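Nucleoporin NUP82 (Saccharomyces cerevisiae, PDB 3PBP) is a structural component of the nuclear pore complex, seen here as its N-terminal domain, and may, like other nucleoporins, help dock transport factors. Local coordinates at residues 59-64 with 105-110; 68-73 with 81-86; 149-154 with 209-214. The protein carries 1 engineered substitution. All coordinates share one frame; numbering follows the deposited sequence.

In the fold
All three contacts lie in the N-terminal domain, a chain of mostly four-stranded antiparallel sheets consistent with beta-propeller blades, and within residues 1-409, the part that interacts with NUP116. Contact 2 is nested along the chain inside the loop that contact 1 closes. Their centres are 15 Å apart and they touch through apolar packing: Leu63 CD1 lies 3.8 Å from Phe69 CZ, and Leu63 CD2 lies 4.1 Å from Leu82 CB. Contact 3 follows both in sequence without touching either. Its nearest atoms are about 9 Å from contact 2 and about 13 Å from contact 1. Contact 1 is a surface contact, whereas contact 3 is buried.

Contact 1 of 3, residues 59-64 with 105-110; sequences FSRHLV and IQDAFQ
Arg61 and His62 of the loop 59-64 reach across to Gln106, Asp107 and Gln110, which run from helix 103-107 through a type I turn into strand 110-115. Gln106 comes first: its OE1 accepts a weak hydrogen bond from Arg61 NH2 at 3.3 Å, lying at the edge of the guanidinium and in its plane, while its NE2 is weakly bonded to Val100 O. Asp107 pairs with Arg61 in a salt bridge, one arm being a weak bond from Arg61 NH1 to Asp107 OD2 at 3.0 Å. The same carboxylate also receives His62 NE2, with Asp107 OD1 3.0 Å away; OD1 sits in the imidazole plane, but the donor approaches from 64° above the carboxylate plane. Gln110 then covers one ring face. Its first torsion brings CG 3.6 Å from the His62 ring centroid, nearly on the ring normal, and the bend at chi2 (-54°) lays its amide stacked against the ring at 6°. Were His62 replaced by alanine, Asp107 OD1 would probably lose its imidazole donor and Gln110 CG the ring it packs on. The polar cluster ties the connection between strands 55-58 and 70-73, outermost strands of successive four-stranded sheets, to the turn entering strand 110-115, an arrangement consistent with the blade-to-blade crossing of a beta-propeller.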
ATOM      1  N   PHE A  59       2.879 -13.735 -29.405  1.00 63.86           N
ATOM      2  CA  PHE A  59       4.049 -13.075 -28.847  1.00 63.50           C
ATOM      3  C   PHE A  59       5.128 -14.022 -28.335  1.00 63.41           C
ATOM      4  O   PHE A  59       6.026 -13.588 -27.618  1.00 64.33           O
ATOM      5  CB  PHE A  59       3.622 -12.094 -27.741  1.00 62.25           C
ATOM      6  CG  PHE A  59       2.857 -12.731 -26.610  1.00 62.83           C
ATOM      7  CD1 PHE A  59       3.527 -13.326 -25.546  1.00 63.14           C
ATOM      8  CD2 PHE A  59       1.461 -12.731 -26.602  1.00 62.70           C
ATOM      9  CE1 PHE A  59       2.818 -13.908 -24.488  1.00 62.02           C
ATOM     10  CE2 PHE A  59       0.745 -13.312 -25.550  1.00 61.82           C
ATOM     11  CZ  PHE A  59       1.426 -13.899 -24.494  1.00 61.58           C
ATOM     12  N   SER A  60       5.047 -15.297 -28.719  1.00 63.23           N
ATOM     13  CA  SER A  60       6.035 -16.306 -28.320  1.00 64.35           C
ATOM     14  C   SER A  60       7.443 -15.819 -28.622  1.00 64.74           C
ATOM     15  O   SER A  60       8.381 -16.066 -27.868  1.00 64.78           O
ATOM     16  CB  SER A  60       5.811 -17.611 -29.078  1.00 63.34           C
ATOM     17  OG  SER A  60       4.508 -18.113 -28.857  1.00 67.27           O
ATOM     18  N   ARG A  61       7.576 -15.124 -29.740  1.00 66.26           N
ATOM     19  CA  ARG A  61       8.855 -14.586 -30.169  1.00 67.51           C
ATOM     20  C   ARG A  61       9.442 -13.631 -29.138  1.00 65.49           C
ATOM     21  O   ARG A  61      10.645 -13.440 -29.084  1.00 65.25           O
ATOM     22  CB  ARG A  61       8.680 -13.847 -31.495  1.00 71.30           C
ATOM     23  CG  ARG A  61       9.964 -13.697 -32.296  1.00 76.11           C
ATOM     24  CD  ARG A  61      10.143 -12.266 -32.754  1.00 78.97           C
ATOM     25  NE  ARG A  61       8.910 -11.722 -33.311  1.00 81.52           N
ATOM     26  CZ  ARG A  61       8.764 -10.451 -33.683  1.00 83.93           C
ATOM     27  NH1 ARG A  61       9.784  -9.605 -33.553  1.00 82.93           N
ATOM     28  NH2 ARG A  61       7.599 -10.025 -34.181  1.00 84.48           N
ATOM     29  N   HIS A  62       8.583 -13.033 -28.319  1.00 65.53           N
ATOM     30  CA  HIS A  62       9.021 -12.082 -27.299  1.00 64.42           C
ATOM     31  C   HIS A  62       8.946 -12.628 -25.882  1.00 62.78           C
ATOM     32  O   HIS A  62       9.694 -12.198 -25.006  1.00 62.99           O
ATOM     33  CB  HIS A  62       8.182 -10.814 -27.386  1.00 66.08           C
ATOM     34  CG  HIS A  62       8.405 -10.039 -28.644  1.00 70.02           C
ATOM     35  ND1 HIS A  62       9.562  -9.326 -28.883  1.00 71.62           N
ATOM     36  CD2 HIS A  62       7.631  -9.882 -29.744  1.00 70.70           C
ATOM     37  CE1 HIS A  62       9.491  -8.761 -30.076  1.00 72.26           C
ATOM     38  NE2 HIS A  62       8.328  -9.083 -30.620  1.00 72.95           N
ATOM     39  N   LEU A  63       8.038 -13.572 -25.656  1.00 60.74           N
ATOM     40  CA  LEU A  63       7.876 -14.160 -24.336  1.00 58.68           C
ATOM     41  C   LEU A  63       7.055 -15.428 -24.383  1.00 58.34           C
ATOM     42  O   LEU A  63       5.989 -15.479 -25.005  1.00 57.23           O
ATOM     43  CB  LEU A  63       7.195 -13.167 -23.380  1.00 58.67           C
ATOM     44  CG  LEU A  63       6.660 -13.712 -22.042  1.00 57.57           C
ATOM     45  CD1 LEU A  63       7.795 -14.222 -21.175  1.00 55.83           C
ATOM     46  CD2 LEU A  63       5.911 -12.616 -21.320  1.00 57.92           C
ATOM     47  N   VAL A  64       7.572 -16.458 -23.725  1.00 58.23           N
ATOM     48  CA  VAL A  64       6.875 -17.728 -23.627  1.00 58.19           C
ATOM     49  C   VAL A  64       6.510 -17.758 -22.150  1.00 59.01           C
ATOM     50  O   VAL A  64       7.381 -17.622 -21.289  1.00 58.89           O
ATOM     51  CB  VAL A  64       7.799 -18.919 -23.977  1.00 56.81           C
ATOM     52  CG1 VAL A  64       7.112 -20.218 -23.607  1.00 56.50           C
ATOM     53  CG2 VAL A  64       8.128 -18.911 -25.458  1.00 54.52           C
ATOM     54  N   ILE A 105       5.745  -4.144 -37.061  1.00 89.01           N
ATOM     55  CA  ILE A 105       4.514  -3.649 -36.454  1.00 86.73           C
ATOM     56  C   ILE A 105       4.149  -4.428 -35.189  1.00 85.62           C
ATOM     57  O   ILE A 105       3.548  -3.877 -34.266  1.00 85.67           O
ATOM     58  CB  ILE A 105       3.328  -3.715 -37.457  1.00 85.89           C
ATOM     59  CG1 ILE A 105       3.457  -2.587 -38.483  1.00 86.15           C
ATOM     60  CG2 ILE A 105       2.005  -3.620 -36.719  1.00 85.22           C
ATOM     61  CD1 ILE A 105       2.264  -2.457 -39.428  1.00 85.19           C
ATOM     62  N   GLN A 106       4.519  -5.705 -35.146  1.00 83.78           N
ATOM     63  CA  GLN A 106       4.220  -6.541 -33.991  1.00 82.12           C
ATOM     64  C   GLN A 106       5.134  -6.217 -32.833  1.00 81.22           C
ATOM     65  O   GLN A 106       4.768  -6.405 -31.675  1.00 82.19           O
ATOM     66  CB  GLN A 106       4.375  -8.017 -34.336  1.00 82.43           C
ATOM     67  CG  GLN A 106       3.458  -8.494 -35.442  1.00 84.18           C
ATOM     68  CD  GLN A 106       3.613  -9.976 -35.713  1.00 84.68           C
ATOM     69  OE1 GLN A 106       4.735 -10.493 -35.782  1.00 85.56           O
ATOM     70  NE2 GLN A 106       2.491 -10.668 -35.877  1.00 82.83           N
ATOM     71  N   ASP A 107       6.335  -5.747 -33.139  1.00 79.58           N
ATOM     72  CA  ASP A 107       7.277  -5.404 -32.085  1.00 78.40           C
ATOM     73  C   ASP A 107       6.858  -4.075 -31.496  1.00 76.93           C
ATOM     74  O   ASP A 107       7.256  -3.715 -30.386  1.00 76.63           O
ATOM     75  CB  ASP A 107       8.696  -5.304 -32.644  1.00 80.65           C
ATOM     76  CG  ASP A 107       9.195  -6.623 -33.203  1.00 82.06           C
ATOM     77  OD1 ASP A 107       8.417  -7.601 -33.174  1.00 81.46           O
ATOM     78  OD2 ASP A 107      10.360  -6.679 -33.668  1.00 83.60           O
ATOM     79  N   ALA A 108       6.053  -3.343 -32.258  1.00 74.74           N
ATOM     80  CA  ALA A 108       5.559  -2.047 -31.818  1.00 73.24           C
ATOM     81  C   ALA A 108       4.686  -2.227 -30.578  1.00 71.35           C
ATOM     82  O   ALA A 108       4.582  -1.329 -29.747  1.00 70.40           O
ATOM     83  CB  ALA A 108       4.748  -1.394 -32.934  1.00 74.18           C
ATOM     84  N   PHE A 109       4.070  -3.401 -30.469  1.00 68.94           N
ATOM     85  CA  PHE A 109       3.194  -3.710 -29.354  1.00 66.83           C
ATOM     86  C   PHE A 109       3.920  -4.119 -28.084  1.00 65.67           C
ATOM     87  O   PHE A 109       3.289  -4.367 -27.058  1.00 66.46           O
ATOM     88  CB  PHE A 109       2.194  -4.779 -29.774  1.00 67.06           C
ATOM     89  CG  PHE A 109       1.298  -4.339 -30.898  1.00 68.18           C
ATOM     90  CD1 PHE A 109       0.601  -3.136 -30.812  1.00 67.59           C
ATOM     91  CD2 PHE A 109       1.171  -5.107 -32.051  1.00 68.57           C
ATOM     92  CE1 PHE A 109      -0.203  -2.706 -31.846  1.00 66.89           C
ATOM     93  CE2 PHE A 109       0.368  -4.683 -33.095  1.00 68.48           C
ATOM     94  CZ  PHE A 109      -0.322  -3.476 -32.989  1.00 68.13           C
ATOM     95  N   GLN A 110       5.243  -4.192 -28.151  1.00 63.19           N
ATOM     96  CA  GLN A 110       6.030  -4.524 -26.980  1.00 60.64           C
ATOM     97  C   GLN A 110       6.409  -3.144 -26.492  1.00 60.05           C
ATOM     98  O   GLN A 110       7.296  -2.491 -27.039  1.00 60.61           O
ATOM     99  CB  GLN A 110       7.269  -5.341 -27.356  1.00 59.65           C
ATOM    100  CG  GLN A 110       6.967  -6.713 -27.928  1.00 59.91           C
ATOM    101  CD  GLN A 110       6.062  -7.562 -27.027  1.00 61.51           C
ATOM    102  OE1 GLN A 110       6.382  -7.825 -25.856  1.00 60.79           O
ATOM    103  NE2 GLN A 110       4.927  -8.003 -27.578  1.00 59.15           N
TER

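Contact 2 of 3, residues 68-73 with 81-86; sequences TFHVIS and CLFNDN
His70 and Phe83 face each other as a hydrogen-bonded pair of the antiparallel hairpin formed by strands 70-73 and 79-83. His70 N gives to Phe83 O at 2.7 Å and Phe83 N gives to His70 O at 2.9 Å, so both backbone polar groups of each residue are used within the pair. Two positions further along strand 70-73, and two back along its partner, Ile72 and Cys81 repeat the pattern, with Ile72 N to Cys81 O at 2.9 Å and Cys81 N to Ile72 O at 2.8 Å. Between them stands the non-hydrogen-bonded pair Val71 and Leu82: no backbone hydrogen bond links these two, Leu82 instead bonding through its backbone to Phe89 of the next strand, while Val71 CG1 packs on Leu82 CG at 3.8 Å. Across the sheet's other face, His70 CB lies over the Phe83 ring, offset toward its rim, and the two rings are nearly parallel but slid apart with little overlap.

Beyond the strand, Asn84 lays CB over the centre of the Phe69 ring, 3.9 Å from the centroid. With CG between the backbone N and the carbonyl carbon (chi1 59°), Asn84 directs OD1 to Asn86 N at 2.8 Å, forming an Asx turn, and OD1 also accepts from Glu87 N. Phe69 O is hydrogen-bonded to Tyr25 OH. Backbone pairing thus satisfies the NH and C=O groups of His70, Ile72, Cys81 and Phe83, and the Asn84 carboxamide oxygen serves the turn that follows, leaving its methylene to pack on an aromatic face.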
ATOM      1  N   THR A  68       4.229 -19.734 -13.676  1.00 64.15           N
ATOM      2  CA  THR A  68       4.730 -18.865 -12.616  1.00 63.38           C
ATOM      3  C   THR A  68       4.389 -17.392 -12.851  1.00 61.89           C
ATOM      4  O   THR A  68       4.372 -16.587 -11.911  1.00 62.25           O
ATOM      5  CB  THR A  68       6.265 -19.013 -12.475  1.00 64.31           C
ATOM      6  OG1 THR A  68       6.555 -20.292 -11.907  1.00 66.24           O
ATOM      7  CG2 THR A  68       6.852 -17.918 -11.572  1.00 66.23           C
ATOM      8  N   PHE A  69       4.124 -17.045 -14.103  1.00 60.05           N
ATOM      9  CA  PHE A  69       3.788 -15.674 -14.462  1.00 58.89           C
ATOM     10  C   PHE A  69       2.386 -15.262 -14.026  1.00 58.38           C
ATOM     11  O   PHE A  69       1.478 -16.086 -13.951  1.00 57.27           O
ATOM     12  CB  PHE A  69       3.876 -15.482 -15.983  1.00 57.99           C
ATOM     13  CG  PHE A  69       5.238 -15.133 -16.480  1.00 56.23           C
ATOM     14  CD1 PHE A  69       6.266 -16.068 -16.452  1.00 56.99           C
ATOM     15  CD2 PHE A  69       5.509 -13.853 -16.940  1.00 55.94           C
ATOM     16  CE1 PHE A  69       7.557 -15.724 -16.875  1.00 57.17           C
ATOM     17  CE2 PHE A  69       6.798 -13.495 -17.365  1.00 56.55           C
ATOM     18  CZ  PHE A  69       7.822 -14.429 -17.331  1.00 56.15           C
ATOM     19  N   HIS A  70       2.232 -13.974 -13.734  1.00 59.30           N
ATOM     20  CA  HIS A  70       0.937 -13.389 -13.390  1.00 59.80           C
ATOM     21  C   HIS A  70       0.708 -12.389 -14.521  1.00 59.07           C
ATOM     22  O   HIS A  70       1.677 -11.813 -15.046  1.00 59.15           O
ATOM     23  CB  HIS A  70       0.989 -12.595 -12.091  1.00 62.09           C
ATOM     24  CG  HIS A  70       1.206 -13.423 -10.864  1.00 66.49           C
ATOM     25  ND1 HIS A  70       2.388 -14.084 -10.605  1.00 68.41           N
ATOM     26  CD2 HIS A  70       0.416 -13.633  -9.784  1.00 67.88           C
ATOM     27  CE1 HIS A  70       2.320 -14.660  -9.417  1.00 68.12           C
ATOM     28  NE2 HIS A  70       1.134 -14.401  -8.898  1.00 68.19           N
ATOM     29  N   VAL A  71      -0.540 -12.199 -14.937  1.00 56.66           N
ATOM     30  CA  VAL A  71      -0.796 -11.197 -15.972  1.00 55.15           C
ATOM     31  C   VAL A  71      -2.020 -10.388 -15.560  1.00 54.58           C
ATOM     32  O   VAL A  71      -3.037 -10.945 -15.121  1.00 55.75           O
ATOM     33  CB  VAL A  71      -1.018 -11.811 -17.398  1.00 53.81           C
ATOM     34  CG1 VAL A  71      -0.042 -12.935 -17.658  1.00 54.94           C
ATOM     35  CG2 VAL A  71      -2.403 -12.283 -17.556  1.00 53.53           C
ATOM     36  N   ILE A  72      -1.913  -9.068 -15.660  1.00 51.98           N
ATOM     37  CA  ILE A  72      -3.028  -8.210 -15.300  1.00 49.85           C
ATOM     38  C   ILE A  72      -3.310  -7.283 -16.458  1.00 49.29           C
ATOM     39  O   ILE A  72      -2.469  -7.085 -17.326  1.00 49.70           O
ATOM     40  CB  ILE A  72      -2.717  -7.366 -14.043  1.00 49.18           C
ATOM     41  CG1 ILE A  72      -1.448  -6.552 -14.271  1.00 49.92           C
ATOM     42  CG2 ILE A  72      -2.536  -8.267 -12.845  1.00 45.92           C
ATOM     43  CD1 ILE A  72      -1.126  -5.603 -13.161  1.00 49.01           C
ATOM     44  N   SER A  73      -4.499  -6.703 -16.456  1.00 49.65           N
ATOM     45  CA  SER A  73      -4.908  -5.798 -17.516  1.00 49.87           C
ATOM     46  C   SER A  73      -5.229  -4.421 -16.974  1.00 49.15           C
ATOM     47  O   SER A  73      -5.689  -4.287 -15.849  1.00 49.47           O
ATOM     48  CB  SER A  73      -6.143  -6.362 -18.216  1.00 51.17           C
ATOM     49  OG  SER A  73      -6.788  -5.380 -19.012  1.00 55.23           O
ATOM     50  N   CYS A  81       0.016  -6.540 -18.559  1.00 52.35           N
ATOM     51  CA  CYS A  81       1.278  -6.572 -17.862  1.00 53.17           C
ATOM     52  C   CYS A  81       1.517  -8.011 -17.436  1.00 53.49           C
ATOM     53  O   CYS A  81       0.758  -8.562 -16.634  1.00 54.28           O
ATOM     54  CB  CYS A  81       1.245  -5.668 -16.637  1.00 52.75           C
ATOM     55  SG  CYS A  81       2.843  -5.568 -15.814  1.00 53.79           S
ATOM     56  N   LEU A  82       2.556  -8.621 -18.001  1.00 53.14           N
ATOM     57  CA  LEU A  82       2.900 -10.005 -17.690  1.00 52.75           C
ATOM     58  C   LEU A  82       4.202  -9.978 -16.897  1.00 53.57           C
ATOM     59  O   LEU A  82       5.192  -9.353 -17.318  1.00 51.86           O
ATOM     60  CB  LEU A  82       3.049 -10.818 -18.985  1.00 51.21           C
ATOM     61  CG  LEU A  82       1.895 -10.613 -19.981  1.00 49.82           C
ATOM     62  CD1 LEU A  82       2.196  -9.377 -20.808  1.00 47.29           C
ATOM     63  CD2 LEU A  82       1.711 -11.811 -20.884  1.00 48.83           C
ATOM     64  N   PHE A  83       4.197 -10.637 -15.738  1.00 54.11           N
ATOM     65  CA  PHE A  83       5.381 -10.631 -14.888  1.00 54.91           C
ATOM     66  C   PHE A  83       5.537 -11.840 -13.980  1.00 55.08           C
ATOM     67  O   PHE A  83       4.592 -12.586 -13.728  1.00 55.53           O
ATOM     68  CB  PHE A  83       5.381  -9.379 -14.003  1.00 54.86           C
ATOM     69  CG  PHE A  83       4.261  -9.357 -12.991  1.00 55.25           C
ATOM     70  CD1 PHE A  83       2.974  -8.951 -13.353  1.00 56.57           C
ATOM     71  CD2 PHE A  83       4.480  -9.770 -11.680  1.00 54.49           C
ATOM     72  CE1 PHE A  83       1.918  -8.957 -12.419  1.00 55.56           C
ATOM     73  CE2 PHE A  83       3.436  -9.784 -10.740  1.00 52.98           C
ATOM     74  CZ  PHE A  83       2.157  -9.377 -11.110  1.00 54.17           C
ATOM     75  N   ASN A  84       6.757 -12.015 -13.492  1.00 54.76           N
ATOM     76  CA  ASN A  84       7.070 -13.080 -12.561  1.00 55.88           C
ATOM     77  C   ASN A  84       7.931 -12.437 -11.473  1.00 57.48           C
ATOM     78  O   ASN A  84       7.924 -11.213 -11.311  1.00 57.34           O
ATOM     79  CB  ASN A  84       7.809 -14.236 -13.253  1.00 55.34           C
ATOM     80  CG  ASN A  84       9.124 -13.811 -13.912  1.00 56.21           C
ATOM     81  OD1 ASN A  84       9.546 -12.649 -13.839  1.00 55.37           O
ATOM     82  ND2 ASN A  84       9.782 -14.772 -14.561  1.00 55.76           N
ATOM     83  N   ASP A  85       8.672 -13.240 -10.724  1.00 58.78           N
ATOM     84  CA  ASP A  85       9.489 -12.679  -9.655  1.00 60.16           C
ATOM     85  C   ASP A  85      10.737 -11.967 -10.178  1.00 60.14           C
ATOM     86  O   ASP A  85      11.432 -11.277  -9.425  1.00 59.37           O
ATOM     87  CB  ASP A  85       9.898 -13.791  -8.696  1.00 61.29           C
ATOM     88  CG  ASP A  85      10.706 -14.878  -9.380  1.00 65.83           C
ATOM     89  OD1 ASP A  85      10.244 -15.420 -10.416  1.00 66.21           O
ATOM     90  OD2 ASP A  85      11.808 -15.195  -8.877  1.00 69.42           O
ATOM     91  N   ASN A  86      10.998 -12.095 -11.474  1.00 58.40           N
ATOM     92  CA  ASN A  86      12.199 -11.512 -12.012  1.00 58.62           C
ATOM     93  C   ASN A  86      12.036 -10.429 -13.056  1.00 58.54           C
ATOM     94  O   ASN A  86      12.821  -9.487 -13.094  1.00 57.72           O
ATOM     95  CB  ASN A  86      13.077 -12.648 -12.557  1.00 60.92           C
ATOM     96  CG  ASN A  86      14.367 -12.142 -13.189  1.00 62.73           C
ATOM     97  OD1 ASN A  86      14.374 -11.680 -14.340  1.00 64.68           O
ATOM     98  ND2 ASN A  86      15.464 -12.213 -12.435  1.00 60.61           N
TER

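Contact 3 of 3, residues 149-154 with 209-214; sequences DTITMF and YPFLPS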
ATOM      1  N   ASP A 149       9.970  -4.680   0.213  1.00 64.22           N
ATOM      2  CA  ASP A 149       8.901  -3.938   0.882  1.00 64.67           C
ATOM      3  C   ASP A 149       9.053  -2.554   0.253  1.00 64.02           C
ATOM      4  O   ASP A 149       8.476  -1.559   0.680  1.00 65.46           O
ATOM      5  CB  ASP A 149       9.087  -3.874   2.402  1.00 65.82           C
ATOM      6  CG  ASP A 149       8.707  -5.172   3.086  1.00 67.46           C
ATOM      7  OD1 ASP A 149       7.686  -5.778   2.678  1.00 66.09           O
ATOM      8  OD2 ASP A 149       9.425  -5.575   4.033  1.00 68.88           O
ATOM      9  N   THR A 150       9.858  -2.536  -0.795  1.00 62.42           N
ATOM     10  CA  THR A 150      10.139  -1.348  -1.554  1.00 61.48           C
ATOM     11  C   THR A 150       9.024  -1.255  -2.618  1.00 60.85           C
ATOM     12  O   THR A 150       8.581  -2.278  -3.158  1.00 61.38           O
ATOM     13  CB  THR A 150      11.559  -1.488  -2.197  1.00 61.91           C
ATOM     14  OG1 THR A 150      12.122  -0.191  -2.403  1.00 63.14           O
ATOM     15  CG2 THR A 150      11.496  -2.230  -3.533  1.00 61.40           C
ATOM     16  N   ILE A 151       8.550  -0.042  -2.898  1.00 59.39           N
ATOM     17  CA  ILE A 151       7.494   0.152  -3.901  1.00 57.20           C
ATOM     18  C   ILE A 151       8.025   1.099  -4.973  1.00 57.04           C
ATOM     19  O   ILE A 151       8.416   2.226  -4.682  1.00 57.95           O
ATOM     20  CB  ILE A 151       6.216   0.738  -3.256  1.00 56.39           C
ATOM     21  CG1 ILE A 151       5.721  -0.205  -2.147  1.00 53.74           C
ATOM     22  CG2 ILE A 151       5.135   0.931  -4.319  1.00 55.45           C
ATOM     23  CD1 ILE A 151       4.668   0.392  -1.236  1.00 51.98           C
ATOM     24  N   THR A 152       8.032   0.640  -6.217  1.00 57.17           N
ATOM     25  CA  THR A 152       8.569   1.438  -7.318  1.00 58.35           C
ATOM     26  C   THR A 152       7.577   1.783  -8.435  1.00 58.83           C
ATOM     27  O   THR A 152       6.715   0.974  -8.806  1.00 57.27           O
ATOM     28  CB  THR A 152       9.771   0.691  -7.965  1.00 59.10           C
ATOM     29  OG1 THR A 152      10.613   0.168  -6.928  1.00 58.54           O
ATOM     30  CG2 THR A 152      10.575   1.622  -8.862  1.00 57.33           C
HETATM   31  N   MSE A 153       7.713   2.987  -8.978  1.00 59.60           N
HETATM   32  CA  MSE A 153       6.850   3.408 -10.066  1.00 62.76           C
HETATM   33  C   MSE A 153       7.667   3.593 -11.333  1.00 63.08           C
HETATM   34  O   MSE A 153       8.608   4.379 -11.373  1.00 62.60           O
HETATM   35  CB  MSE A 153       6.145   4.719  -9.735  1.00 66.35           C
HETATM   36  CG  MSE A 153       4.956   4.602  -8.812  1.00 71.13           C
HETATM   37 SE   MSE A 153       4.064   6.329  -8.634  1.00 82.47          SE
HETATM   38  CE  MSE A 153       4.987   7.052  -7.096  1.00 74.84           C
ATOM     39  N   PHE A 154       7.299   2.857 -12.369  1.00 64.25           N
ATOM     40  CA  PHE A 154       7.988   2.930 -13.651  1.00 65.91           C
ATOM     41  C   PHE A 154       7.108   3.662 -14.663  1.00 67.68           C
ATOM     42  O   PHE A 154       5.890   3.449 -14.714  1.00 67.73           O
ATOM     43  CB  PHE A 154       8.269   1.523 -14.200  1.00 64.09           C
ATOM     44  CG  PHE A 154       9.308   0.753 -13.435  1.00 64.36           C
ATOM     45  CD1 PHE A 154      10.661   1.045 -13.580  1.00 63.51           C
ATOM     46  CD2 PHE A 154       8.938  -0.300 -12.605  1.00 63.53           C
ATOM     47  CE1 PHE A 154      11.623   0.297 -12.918  1.00 63.58           C
ATOM     48  CE2 PHE A 154       9.899  -1.057 -11.936  1.00 64.03           C
ATOM     49  CZ  PHE A 154      11.243  -0.761 -12.092  1.00 62.63           C
ATOM     50  N   TYR A 209      -0.124   9.114   0.495  1.00 47.61           N
ATOM     51  CA  TYR A 209      -1.030  10.145   0.015  1.00 48.29           C
ATOM     52  C   TYR A 209      -0.223  11.430  -0.095  1.00 48.98           C
ATOM     53  O   TYR A 209       0.185  11.996   0.919  1.00 50.96           O
ATOM     54  CB  TYR A 209      -2.196  10.332   0.994  1.00 47.27           C
ATOM     55  CG  TYR A 209      -3.247  11.308   0.500  1.00 48.11           C
ATOM     56  CD1 TYR A 209      -3.710  11.246  -0.813  1.00 48.72           C
ATOM     57  CD2 TYR A 209      -3.778  12.298   1.340  1.00 47.60           C
ATOM     58  CE1 TYR A 209      -4.672  12.141  -1.285  1.00 47.86           C
ATOM     59  CE2 TYR A 209      -4.743  13.196   0.877  1.00 46.31           C
ATOM     60  CZ  TYR A 209      -5.186  13.113  -0.438  1.00 47.34           C
ATOM     61  OH  TYR A 209      -6.146  13.988  -0.916  1.00 47.25           O
ATOM     62  N   PRO A 210       0.012  11.920  -1.328  1.00 48.38           N
ATOM     63  CA  PRO A 210      -0.429  11.371  -2.614  1.00 47.90           C
ATOM     64  C   PRO A 210       0.528  10.327  -3.209  1.00 48.16           C
ATOM     65  O   PRO A 210       1.716  10.333  -2.918  1.00 48.69           O
ATOM     66  CB  PRO A 210      -0.470  12.612  -3.477  1.00 47.21           C
ATOM     67  CG  PRO A 210       0.861  13.260  -3.071  1.00 45.98           C
ATOM     68  CD  PRO A 210       0.851  13.122  -1.547  1.00 47.02           C
ATOM     69  N   PHE A 211       0.006   9.437  -4.048  1.00 48.20           N
ATOM     70  CA  PHE A 211       0.847   8.440  -4.719  1.00 48.73           C
ATOM     71  C   PHE A 211       0.560   8.704  -6.193  1.00 49.80           C
ATOM     72  O   PHE A 211      -0.280   8.049  -6.807  1.00 50.87           O
ATOM     73  CB  PHE A 211       0.425   7.023  -4.360  1.00 45.15           C
ATOM     74  CG  PHE A 211       1.423   5.984  -4.764  1.00 42.29           C
ATOM     75  CD1 PHE A 211       2.487   5.667  -3.929  1.00 41.38           C
ATOM     76  CD2 PHE A 211       1.289   5.306  -5.964  1.00 40.18           C
ATOM     77  CE1 PHE A 211       3.396   4.688  -4.285  1.00 39.75           C
ATOM     78  CE2 PHE A 211       2.193   4.328  -6.327  1.00 38.16           C
ATOM     79  CZ  PHE A 211       3.247   4.017  -5.487  1.00 39.41           C
ATOM     80  N   LEU A 212       1.278   9.663  -6.756  1.00 50.20           N
ATOM     81  CA  LEU A 212       1.040  10.093  -8.125  1.00 49.98           C
ATOM     82  C   LEU A 212       1.953   9.579  -9.222  1.00 49.53           C
ATOM     83  O   LEU A 212       3.129   9.324  -9.007  1.00 49.09           O
ATOM     84  CB  LEU A 212       1.053  11.623  -8.148  1.00 50.54           C
ATOM     85  CG  LEU A 212       0.307  12.264  -6.967  1.00 49.83           C
ATOM     86  CD1 LEU A 212       0.807  13.673  -6.732  1.00 49.84           C
ATOM     87  CD2 LEU A 212      -1.174  12.251  -7.236  1.00 50.05           C
ATOM     88  N   PRO A 213       1.400   9.414 -10.432  1.00 51.17           N
ATOM     89  CA  PRO A 213       2.164   8.941 -11.594  1.00 51.35           C
ATOM     90  C   PRO A 213       2.842  10.199 -12.167  1.00 52.11           C
ATOM     91  O   PRO A 213       2.740  11.262 -11.563  1.00 54.04           O
ATOM     92  CB  PRO A 213       1.073   8.368 -12.498  1.00 49.00           C
ATOM     93  CG  PRO A 213      -0.047   9.299 -12.269  1.00 49.71           C
ATOM     94  CD  PRO A 213      -0.036   9.513 -10.759  1.00 50.38           C
ATOM     95  N   SER A 214       3.526  10.106 -13.302  1.00 52.56           N
ATOM     96  CA  SER A 214       4.192  11.289 -13.862  1.00 52.04           C
ATOM     97  C   SER A 214       3.207  12.189 -14.609  1.00 52.05           C
ATOM     98  O   SER A 214       3.451  13.393 -14.782  1.00 53.50           O
ATOM     99  CB  SER A 214       5.301  10.868 -14.814  1.00 52.22           C
ATOM    100  OG  SER A 214       4.727  10.330 -15.994  1.00 54.11           O
TER
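Ile151 opens the contact with its CG2 branch, which meets Phe211 CZ at 3.8 Å, the two side chains crossing obliquely. A chi1 of -58° sets this branch anti to the backbone N and turns it to the ring, and the residue also packs on Val143, Leu145 and Cys196. Two residues on along the same strand, Met153, present as selenomethionine, and Phe211 reach toward each other from opposite directions. The Met153 chain is extended at chi2 and then bent at chi3 (-91°), which folds the terminal methyl back over the aromatic face: CE is 3.9 Å from the Phe211 ring centroid and 12° off the normal, a CH-pi contact. SE lies obliquely, 4.1 Å from the same centroid, giving a Met-aromatic interaction, and Met153 CG adds a further touch at 3.7 Å to Phe211 CE2.

Phe211 O and Leu212 O are hydrogen-bonded to His133 NE2 and Arg277 NH1, and just beyond, Ser214 OG makes a polar link to Asp155 OD2. What joins the side chains of Ile151, Met153 and Phe211 is therefore dispersion and ring-face packing, with those two carbonyls satisfied separately.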